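Long-range contacts in YghZ aldo-keto reductase (Escherichia coli, PDB 3N6Q), which is an aldo-keto reductase with a TIM-barrel fold and probably reduces carbonyl compounds using a nicotinamide cofactor: residues A162-I167 and P188-Q193; W288-D293 and N316-S321. All blocks are in the same frame, centred on the assembly; numbering follows the deposited sequence.

In the fold
The two contacts illustrate two levels at which a TIM barrel is held together: strand on strand within the wall, and loop on helix end at the periphery. Contact 1 pairs neighbouring parallel strands, its centre about 12 Å from the centre of the chain; its I167 and Q193 lie at the C-terminal strand ends, the side where aldo-keto reductases generally hold cofactor and substrate. Contact 2 lies further out, its centre about 18 Å from the chain centre, where helix 281-289 ends against the loop before helix 322-334. Contact 1 and contact 2 are about 25 Å apart between centres and about 11 Å between nearest atoms. W288 of contact 2 packs on L198 and R201, which follow strand 191-193 in the chain.

Contact 1: A162-I167 and P188-Q193; sequences ALYVGI and PLLIHQ
V165, I167, L190, I191 and Q193 join two parallel strands of the TIM barrel, the outer members of a beta-alpha-beta unit whose helix, 172-183, packs over the pair. At the firm end the backbone does the binding. I167 uses both its N-H and its C=O toward the same neighbour, bonding the residues on either side of H192: its N donates to I191 O (3.0 Å), and its O accepts from Q193 N at 2.9 Å, both moderately straight and in the carbonyl plane. The same I167 O also lies over one face of the H192 ring and receives a CA-H...O contact from H192. On the helix-facing side, the I167 side chain crosses that of L189 at about a right angle, with I167 CD1 3.8 Å from L189 CD2. CG1 of I167, set between backbone N and carbonyl carbon (chi1 60°), reaches the H192 ring as well, 3.9 Å from its CD2. Cutting I167 back to an alanine removes the CG1-CD1 arm and CG2, and L189 and H192 CD2 would probably be left without their shared neighbour. G166 has no side chain, and I191 CG2 comes to 3.8 Å from G166 CA.

Toward P188 the strands part. L190 N still donates to V165 O, almost head-on to the carbonyl (C=O...N angle 174°), but beyond it direct pairing gives way to water. Here Y164 and L190 meet obliquely, Y164 CB lying 3.6 Å from L190 CD2, while the phenol OH turns outward to E148 of a second subunit. One water spans the remaining backbone separation, accepting from V165 N at 3.0 Å and donating to P188 O, with its oxygen in the plane of the Y164 ring, at the edge.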
ATOM      1  N   ALA B 162     -12.414   1.548  -0.267  1.00 12.90           N
ATOM      2  CA  ALA B 162     -13.608   1.076  -1.044  1.00 11.97           C
ATOM      3  C   ALA B 162     -13.328  -0.375  -1.504  1.00 12.94           C
ATOM      4  O   ALA B 162     -12.216  -0.674  -1.991  1.00 15.52           O
ATOM      5  CB  ALA B 162     -13.800   1.963  -2.265  1.00 12.30           C
ATOM      6  N   LEU B 163     -14.316  -1.260  -1.400  1.00 12.61           N
ATOM      7  CA  LEU B 163     -14.092  -2.652  -1.869  1.00 14.31           C
ATOM      8  C   LEU B 163     -14.183  -2.707  -3.409  1.00 12.70           C
ATOM      9  O   LEU B 163     -13.384  -3.387  -4.047  1.00 15.60           O
ATOM     10  CB  LEU B 163     -15.121  -3.584  -1.275  1.00 14.21           C
ATOM     11  CG  LEU B 163     -15.089  -3.779   0.266  1.00 15.59           C
ATOM     12  CD1 LEU B 163     -16.047  -4.891   0.737  1.00 16.65           C
ATOM     13  CD2 LEU B 163     -13.657  -4.088   0.718  1.00 22.16           C
ATOM     14  N   TYR B 164     -15.112  -1.942  -3.982  1.00 12.28           N
ATOM     15  CA  TYR B 164     -15.399  -1.939  -5.427  1.00 13.30           C
ATOM     16  C   TYR B 164     -15.676  -0.509  -5.888  1.00 13.28           C
ATOM     17  O   TYR B 164     -15.944   0.391  -5.066  1.00 14.32           O
ATOM     18  CB  TYR B 164     -16.697  -2.730  -5.765  1.00 14.76           C
ATOM     19  CG  TYR B 164     -16.738  -4.179  -5.307  1.00 16.23           C
ATOM     20  CD1 TYR B 164     -16.268  -5.206  -6.154  1.00 15.26           C
ATOM     21  CD2 TYR B 164     -17.311  -4.526  -4.080  1.00 13.67           C
ATOM     22  CE1 TYR B 164     -16.411  -6.562  -5.780  1.00 14.54           C
ATOM     23  CE2 TYR B 164     -17.409  -5.870  -3.668  1.00 15.23           C
ATOM     24  CZ  TYR B 164     -16.996  -6.874  -4.563  1.00 13.58           C
ATOM     25  OH  TYR B 164     -17.124  -8.186  -4.223  1.00 13.44           O
ATOM     26  N   VAL B 165     -15.619  -0.285  -7.197  1.00 12.48           N
ATOM     27  CA  VAL B 165     -15.900   1.049  -7.682  1.00 13.53           C
ATOM     28  C   VAL B 165     -16.989   1.050  -8.765  1.00 15.87           C
ATOM     29  O   VAL B 165     -17.157   0.066  -9.460  1.00 15.83           O
ATOM     30  CB  VAL B 165     -14.603   1.769  -8.175  1.00 17.62           C
ATOM     31  CG1 VAL B 165     -13.745   2.144  -6.941  1.00 12.87           C
ATOM     32  CG2 VAL B 165     -13.837   0.935  -9.161  1.00 16.65           C
ATOM     33  N   GLY B 166     -17.674   2.171  -8.895  1.00 14.71           N
ATOM     34  CA  GLY B 166     -18.858   2.332  -9.786  1.00 15.57           C
ATOM     35  C   GLY B 166     -18.748   3.677 -10.515  1.00 17.35           C
ATOM     36  O   GLY B 166     -17.969   4.570 -10.122  1.00 13.84           O
ATOM     37  N   ILE B 167     -19.493   3.823 -11.596  1.00 11.98           N
ATOM     38  CA  ILE B 167     -19.714   5.115 -12.182  1.00 12.96           C
ATOM     39  C   ILE B 167     -21.183   5.384 -12.361  1.00 13.57           C
ATOM     40  O   ILE B 167     -22.014   4.452 -12.436  1.00 14.07           O
ATOM     41  CB  ILE B 167     -18.953   5.306 -13.521  1.00 12.00           C
ATOM     42  CG1 ILE B 167     -19.410   4.232 -14.546  1.00 11.97           C
ATOM     43  CG2 ILE B 167     -17.454   5.097 -13.324  1.00 14.87           C
ATOM     44  CD1 ILE B 167     -18.587   4.366 -15.934  1.00 12.13           C
ATOM     45  N   PRO B 188     -11.780  -4.359 -11.921  1.00 19.38           N
ATOM     46  CA  PRO B 188     -12.948  -4.313 -12.824  1.00 18.66           C
ATOM     47  C   PRO B 188     -13.920  -3.247 -12.397  1.00 19.76           C
ATOM     48  O   PRO B 188     -14.203  -3.133 -11.188  1.00 23.99           O
ATOM     49  CB  PRO B 188     -13.613  -5.705 -12.648  1.00 21.45           C
ATOM     50  CG  PRO B 188     -13.176  -6.223 -11.260  1.00 23.63           C
ATOM     51  CD  PRO B 188     -11.858  -5.437 -10.895  1.00 20.39           C
ATOM     52  N   LEU B 189     -14.518  -2.531 -13.343  1.00 16.53           N
ATOM     53  CA  LEU B 189     -15.618  -1.621 -13.002  1.00 15.55           C
ATOM     54  C   LEU B 189     -16.778  -2.484 -12.500  1.00 17.56           C
ATOM     55  O   LEU B 189     -17.244  -3.359 -13.254  1.00 16.40           O
ATOM     56  CB  LEU B 189     -16.050  -0.839 -14.245  1.00 15.64           C
ATOM     57  CG  LEU B 189     -17.258   0.080 -13.979  1.00 17.26           C
ATOM     58  CD1 LEU B 189     -16.948   1.257 -12.912  1.00 14.93           C
ATOM     59  CD2 LEU B 189     -17.687   0.765 -15.311  1.00 16.22           C
ATOM     60  N   LEU B 190     -17.286  -2.257 -11.274  1.00 15.64           N
ATOM     61  CA  LEU B 190     -18.368  -3.129 -10.761  1.00 16.97           C
ATOM     62  C   LEU B 190     -19.722  -2.885 -11.428  1.00 15.50           C
ATOM     63  O   LEU B 190     -20.483  -3.839 -11.727  1.00 14.92           O
ATOM     64  CB  LEU B 190     -18.499  -3.010  -9.233  1.00 14.37           C
ATOM     65  CG  LEU B 190     -19.670  -3.814  -8.664  1.00 17.84           C
ATOM     66  CD1 LEU B 190     -19.368  -5.388  -8.702  1.00 15.39           C
ATOM     67  CD2 LEU B 190     -19.978  -3.327  -7.219  1.00 16.28           C
ATOM     68  N   ILE B 191     -20.069  -1.609 -11.587  1.00 14.17           N
ATOM     69  CA  ILE B 191     -21.463  -1.187 -11.672  1.00 12.73           C
ATOM     70  C   ILE B 191     -21.577   0.199 -12.293  1.00 13.90           C
ATOM     71  O   ILE B 191     -20.680   1.103 -12.126  1.00 14.50           O
ATOM     72  CB  ILE B 191     -22.168  -1.294 -10.273  1.00 12.39           C
ATOM     73  CG1 ILE B 191     -23.670  -1.146 -10.370  1.00 11.79           C
ATOM     74  CG2 ILE B 191     -21.613  -0.194  -9.273  1.00 11.28           C
ATOM     75  CD1 ILE B 191     -24.369  -1.631  -8.988  1.00 14.06           C
ATOM     76  N   HIS B 192     -22.693   0.400 -13.011  1.00 14.59           N
ATOM     77  CA  HIS B 192     -23.054   1.672 -13.598  1.00 14.94           C
ATOM     78  C   HIS B 192     -24.434   1.999 -13.041  1.00 14.54           C
ATOM     79  O   HIS B 192     -25.351   1.126 -13.013  1.00 14.33           O
ATOM     80  CB  HIS B 192     -23.075   1.554 -15.159  1.00 14.88           C
ATOM     81  CG  HIS B 192     -23.273   2.859 -15.891  1.00 14.41           C
ATOM     82  ND1 HIS B 192     -24.382   3.663 -15.714  1.00 14.95           N
ATOM     83  CD2 HIS B 192     -22.501   3.488 -16.818  1.00 13.74           C
ATOM     84  CE1 HIS B 192     -24.298   4.712 -16.513  1.00 15.33           C
ATOM     85  NE2 HIS B 192     -23.147   4.639 -17.174  1.00 14.45           N
ATOM     86  N   GLN B 193     -24.595   3.222 -12.539  1.00 13.35           N
ATOM     87  CA  GLN B 193     -25.894   3.713 -12.134  1.00 11.64           C
ATOM     88  C   GLN B 193     -26.429   4.785 -13.075  1.00 14.58           C
ATOM     89  O   GLN B 193     -26.107   5.977 -12.910  1.00 15.27           O
ATOM     90  CB  GLN B 193     -25.808   4.244 -10.660  1.00 11.53           C
ATOM     91  CG  GLN B 193     -27.079   4.791 -10.149  1.00 10.97           C
ATOM     92  CD  GLN B 193     -26.957   5.192  -8.660  1.00 16.43           C
ATOM     93  OE1 GLN B 193     -27.448   6.229  -8.273  1.00 17.98           O
ATOM     94  NE2 GLN B 193     -26.378   4.340  -7.843  1.00 15.58           N
TER
HETATM   95  O   HOH W   1     -14.596  -2.715  -8.577  1.00 16.73           O

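Contact 2: W288-D293 and N316-S321; sequences WLLKDD and NNLTFS
W288 turns the edge of its indole toward the face of F320: the five-membered ring and the phenyl ring have centroids 5.5 Å apart and planes at 80°, an edge-to-face (T-shaped) pair. The same phenyl ring lies against the backbone and CB of the tryptophan: F320 CE2 is 3.5 Å from W288 N, and W288 CB is 3.8 Å from F320 CZ. Beside this pair, K291 CB touches the phenyl ring obliquely at F320 CD2 (3.9 Å). A second, purely aliphatic patch lies alongside, where L318 CD2 meets L290 CB at 3.8 Å. The backbones approach where K291 CA makes a CA-H...O contact with L318 O. No direct hydrogen bond joins the segments; a single water donates to both K291 O and L318 O, though its modelled distances are short enough to leave its exact position doubtful.

In the TIM barrel, this is the place where helix 281-289 ends, L290 being the first residue to leave helical geometry, ahead of strand 297-300; the opposing loop runs from helix 305-312 to helix 322-334. The indole is steadied from its own segment. K291 bends at its last torsion (chi4 -64°) and brings NZ 3.4 Å above the ring plane of W288, over its centre, where the electron-rich face of the indole would probably attract the ammonium charge. The same K291 NZ donates to W288 O (3.0 Å), from a position tilted 34° out of the carbonyl plane, so one ammonium group holds both the side chain and the helix end.

Further out, R277 makes a cation-pi contact with F320 and binds T319 O, while R16 clasps L290 O and D292 O. L325 of helix 322-334 packs on W288, K291 and F320 together, and S321 caps the start of that helix.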
ATOM      1  N   TRP B 288     -41.164  -4.057 -14.821  1.00 15.01           N
ATOM      2  CA  TRP B 288     -40.691  -3.823 -16.179  1.00 14.56           C
ATOM      3  C   TRP B 288     -39.191  -3.686 -16.284  1.00 16.22           C
ATOM      4  O   TRP B 288     -38.563  -4.247 -17.154  1.00 14.21           O
ATOM      5  CB  TRP B 288     -41.407  -2.622 -16.781  1.00 17.63           C
ATOM      6  CG  TRP B 288     -41.073  -2.408 -18.238  1.00 19.94           C
ATOM      7  CD1 TRP B 288     -41.815  -2.825 -19.350  1.00 21.49           C
ATOM      8  CD2 TRP B 288     -39.966  -1.647 -18.749  1.00 19.80           C
ATOM      9  NE1 TRP B 288     -41.170  -2.387 -20.525  1.00 22.10           N
ATOM     10  CE2 TRP B 288     -40.027  -1.696 -20.176  1.00 21.23           C
ATOM     11  CE3 TRP B 288     -38.895  -0.965 -18.141  1.00 19.56           C
ATOM     12  CZ2 TRP B 288     -39.100  -1.028 -20.983  1.00 23.99           C
ATOM     13  CZ3 TRP B 288     -37.952  -0.340 -18.943  1.00 25.70           C
ATOM     14  CH2 TRP B 288     -38.050  -0.382 -20.361  1.00 27.71           C
ATOM     15  N   LEU B 289     -38.589  -2.939 -15.355  1.00 15.57           N
ATOM     16  CA  LEU B 289     -37.129  -2.878 -15.325  1.00 15.71           C
ATOM     17  C   LEU B 289     -36.513  -4.229 -15.046  1.00 16.37           C
ATOM     18  O   LEU B 289     -35.467  -4.564 -15.611  1.00 16.51           O
ATOM     19  CB  LEU B 289     -36.692  -1.828 -14.248  1.00 15.23           C
ATOM     20  CG  LEU B 289     -36.961  -0.380 -14.698  1.00 15.27           C
ATOM     21  CD1 LEU B 289     -36.904   0.609 -13.468  1.00 15.97           C
ATOM     22  CD2 LEU B 289     -35.845   0.043 -15.731  1.00 18.82           C
ATOM     23  N   LEU B 290     -37.118  -4.986 -14.141  1.00 16.71           N
ATOM     24  CA  LEU B 290     -36.555  -6.238 -13.630  1.00 15.97           C
ATOM     25  C   LEU B 290     -37.013  -7.492 -14.476  1.00 19.31           C
ATOM     26  O   LEU B 290     -36.822  -8.645 -14.048  1.00 20.41           O
ATOM     27  CB  LEU B 290     -37.059  -6.476 -12.224  1.00 14.41           C
ATOM     28  CG  LEU B 290     -36.390  -5.531 -11.185  1.00 13.10           C
ATOM     29  CD1 LEU B 290     -37.015  -5.702  -9.827  1.00 13.68           C
ATOM     30  CD2 LEU B 290     -34.833  -5.737 -11.154  1.00 15.02           C
ATOM     31  N   LYS B 291     -37.596  -7.233 -15.643  1.00 19.87           N
ATOM     32  CA  LYS B 291     -38.268  -8.294 -16.433  1.00 22.84           C
ATOM     33  C   LYS B 291     -37.275  -9.247 -17.062  1.00 27.57           C
ATOM     34  O   LYS B 291     -37.645 -10.349 -17.535  1.00 28.24           O
ATOM     35  CB  LYS B 291     -39.098  -7.667 -17.558  1.00 22.83           C
ATOM     36  CG  LYS B 291     -38.266  -6.964 -18.663  1.00 19.31           C
ATOM     37  CD  LYS B 291     -39.240  -6.140 -19.617  1.00 19.76           C
ATOM     38  CE  LYS B 291     -38.526  -5.271 -20.652  1.00 23.77           C
ATOM     39  NZ  LYS B 291     -37.693  -4.155 -20.007  1.00 25.08           N
ATOM     40  N   ASP B 292     -36.027  -8.795 -17.149  1.00 26.88           N
ATOM     41  CA  ASP B 292     -34.960  -9.627 -17.667  1.00 29.56           C
ATOM     42  C   ASP B 292     -33.651  -9.291 -16.921  1.00 29.65           C
ATOM     43  O   ASP B 292     -33.650  -8.556 -15.915  1.00 29.10           O
ATOM     44  CB  ASP B 292     -34.800  -9.379 -19.169  1.00 29.18           C
ATOM     45  CG  ASP B 292     -34.501  -7.901 -19.494  1.00 36.40           C
ATOM     46  OD1 ASP B 292     -33.835  -7.170 -18.674  1.00 28.75           O
ATOM     47  OD2 ASP B 292     -34.941  -7.477 -20.597  1.00 36.60           O
ATOM     48  N   ASP B 293     -32.519  -9.734 -17.449  1.00 26.03           N
ATOM     49  CA  ASP B 293     -31.356  -9.725 -16.591  1.00 28.09           C
ATOM     50  C   ASP B 293     -30.451  -8.561 -16.904  1.00 26.23           C
ATOM     51  O   ASP B 293     -29.327  -8.551 -16.473  1.00 29.10           O
ATOM     52  CB  ASP B 293     -30.620 -11.059 -16.644  1.00 28.13           C
ATOM     53  CG  ASP B 293     -29.941 -11.294 -17.967  1.00 36.35           C
ATOM     54  OD1 ASP B 293     -29.981 -10.396 -18.859  1.00 37.75           O
ATOM     55  OD2 ASP B 293     -29.345 -12.401 -18.119  1.00 46.91           O
ATOM     56  N   ASN B 316     -43.394 -10.379  -7.518  1.00 18.66           N
ATOM     57  CA  ASN B 316     -44.416 -11.453  -7.718  1.00 21.02           C
ATOM     58  C   ASN B 316     -44.872 -11.585  -9.154  1.00 22.95           C
ATOM     59  O   ASN B 316     -45.596 -12.535  -9.502  1.00 22.80           O
ATOM     60  CB  ASN B 316     -45.610 -11.191  -6.809  1.00 22.39           C
ATOM     61  CG  ASN B 316     -45.229 -11.389  -5.367  1.00 23.57           C
ATOM     62  OD1 ASN B 316     -44.339 -12.179  -5.105  1.00 30.10           O
ATOM     63  ND2 ASN B 316     -45.844 -10.666  -4.455  1.00 26.02           N
ATOM     64  N   ASN B 317     -44.526 -10.594  -9.988  1.00 21.59           N
ATOM     65  CA  ASN B 317     -44.928 -10.652 -11.378  1.00 20.43           C
ATOM     66  C   ASN B 317     -43.879  -9.976 -12.244  1.00 21.48           C
ATOM     67  O   ASN B 317     -44.061  -8.808 -12.615  1.00 20.69           O
ATOM     68  CB  ASN B 317     -46.297  -9.955 -11.579  1.00 19.75           C
ATOM     69  CG  ASN B 317     -46.915 -10.277 -12.943  1.00 23.78           C
ATOM     70  OD1 ASN B 317     -46.225 -10.801 -13.824  1.00 21.44           O
ATOM     71  ND2 ASN B 317     -48.186  -9.882 -13.149  1.00 22.94           N
ATOM     72  N   LEU B 318     -42.836 -10.709 -12.622  1.00 19.99           N
ATOM     73  CA  LEU B 318     -41.780 -10.136 -13.454  1.00 20.57           C
ATOM     74  C   LEU B 318     -42.005 -10.466 -14.938  1.00 22.15           C
ATOM     75  O   LEU B 318     -41.150 -10.169 -15.781  1.00 21.30           O
ATOM     76  CB  LEU B 318     -40.427 -10.651 -12.983  1.00 20.11           C
ATOM     77  CG  LEU B 318     -40.092 -10.172 -11.558  1.00 20.38           C
ATOM     78  CD1 LEU B 318     -38.741 -10.769 -11.153  1.00 21.02           C
ATOM     79  CD2 LEU B 318     -40.062  -8.593 -11.431  1.00 17.89           C
ATOM     80  N   THR B 319     -43.158 -11.046 -15.264  1.00 20.00           N
ATOM     81  CA  THR B 319     -43.279 -11.458 -16.687  1.00 22.49           C
ATOM     82  C   THR B 319     -44.186 -10.525 -17.484  1.00 17.90           C
ATOM     83  O   THR B 319     -45.304 -10.181 -17.042  1.00 20.13           O
ATOM     84  CB  THR B 319     -43.759 -12.934 -16.822  1.00 22.76           C
ATOM     85  OG1 THR B 319     -45.022 -13.036 -16.221  1.00 28.84           O
ATOM     86  CG2 THR B 319     -42.872 -13.890 -16.057  1.00 25.68           C
ATOM     87  N   PHE B 320     -43.764 -10.226 -18.714  1.00 19.58           N
ATOM     88  CA  PHE B 320     -44.576  -9.457 -19.642  1.00 19.22           C
ATOM     89  C   PHE B 320     -44.641 -10.225 -20.974  1.00 20.40           C
ATOM     90  O   PHE B 320     -43.626 -10.650 -21.459  1.00 21.69           O
ATOM     91  CB  PHE B 320     -43.884  -8.109 -19.936  1.00 18.86           C
ATOM     92  CG  PHE B 320     -43.888  -7.146 -18.740  1.00 16.92           C
ATOM     93  CD1 PHE B 320     -44.874  -6.125 -18.661  1.00 17.10           C
ATOM     94  CD2 PHE B 320     -42.974  -7.320 -17.679  1.00 18.48           C
ATOM     95  CE1 PHE B 320     -44.901  -5.202 -17.499  1.00 18.50           C
ATOM     96  CE2 PHE B 320     -43.053  -6.482 -16.522  1.00 18.20           C
ATOM     97  CZ  PHE B 320     -43.983  -5.431 -16.462  1.00 17.85           C
ATOM     98  N   SER B 321     -45.811 -10.266 -21.590  1.00 19.61           N
ATOM     99  CA  SER B 321     -45.902 -10.809 -22.960  1.00 21.82           C
ATOM    100  C   SER B 321     -45.378  -9.779 -23.974  1.00 22.34           C
ATOM    101  O   SER B 321     -45.244  -8.563 -23.703  1.00 20.15           O
ATOM    102  CB  SER B 321     -47.334 -11.181 -23.278  1.00 19.78           C
ATOM    103  OG  SER B 321     -48.067 -10.013 -23.543  1.00 20.39           O
TER
HETATM  104  O   HOH W   2     -39.616 -11.673 -16.966  1.00 35.85           O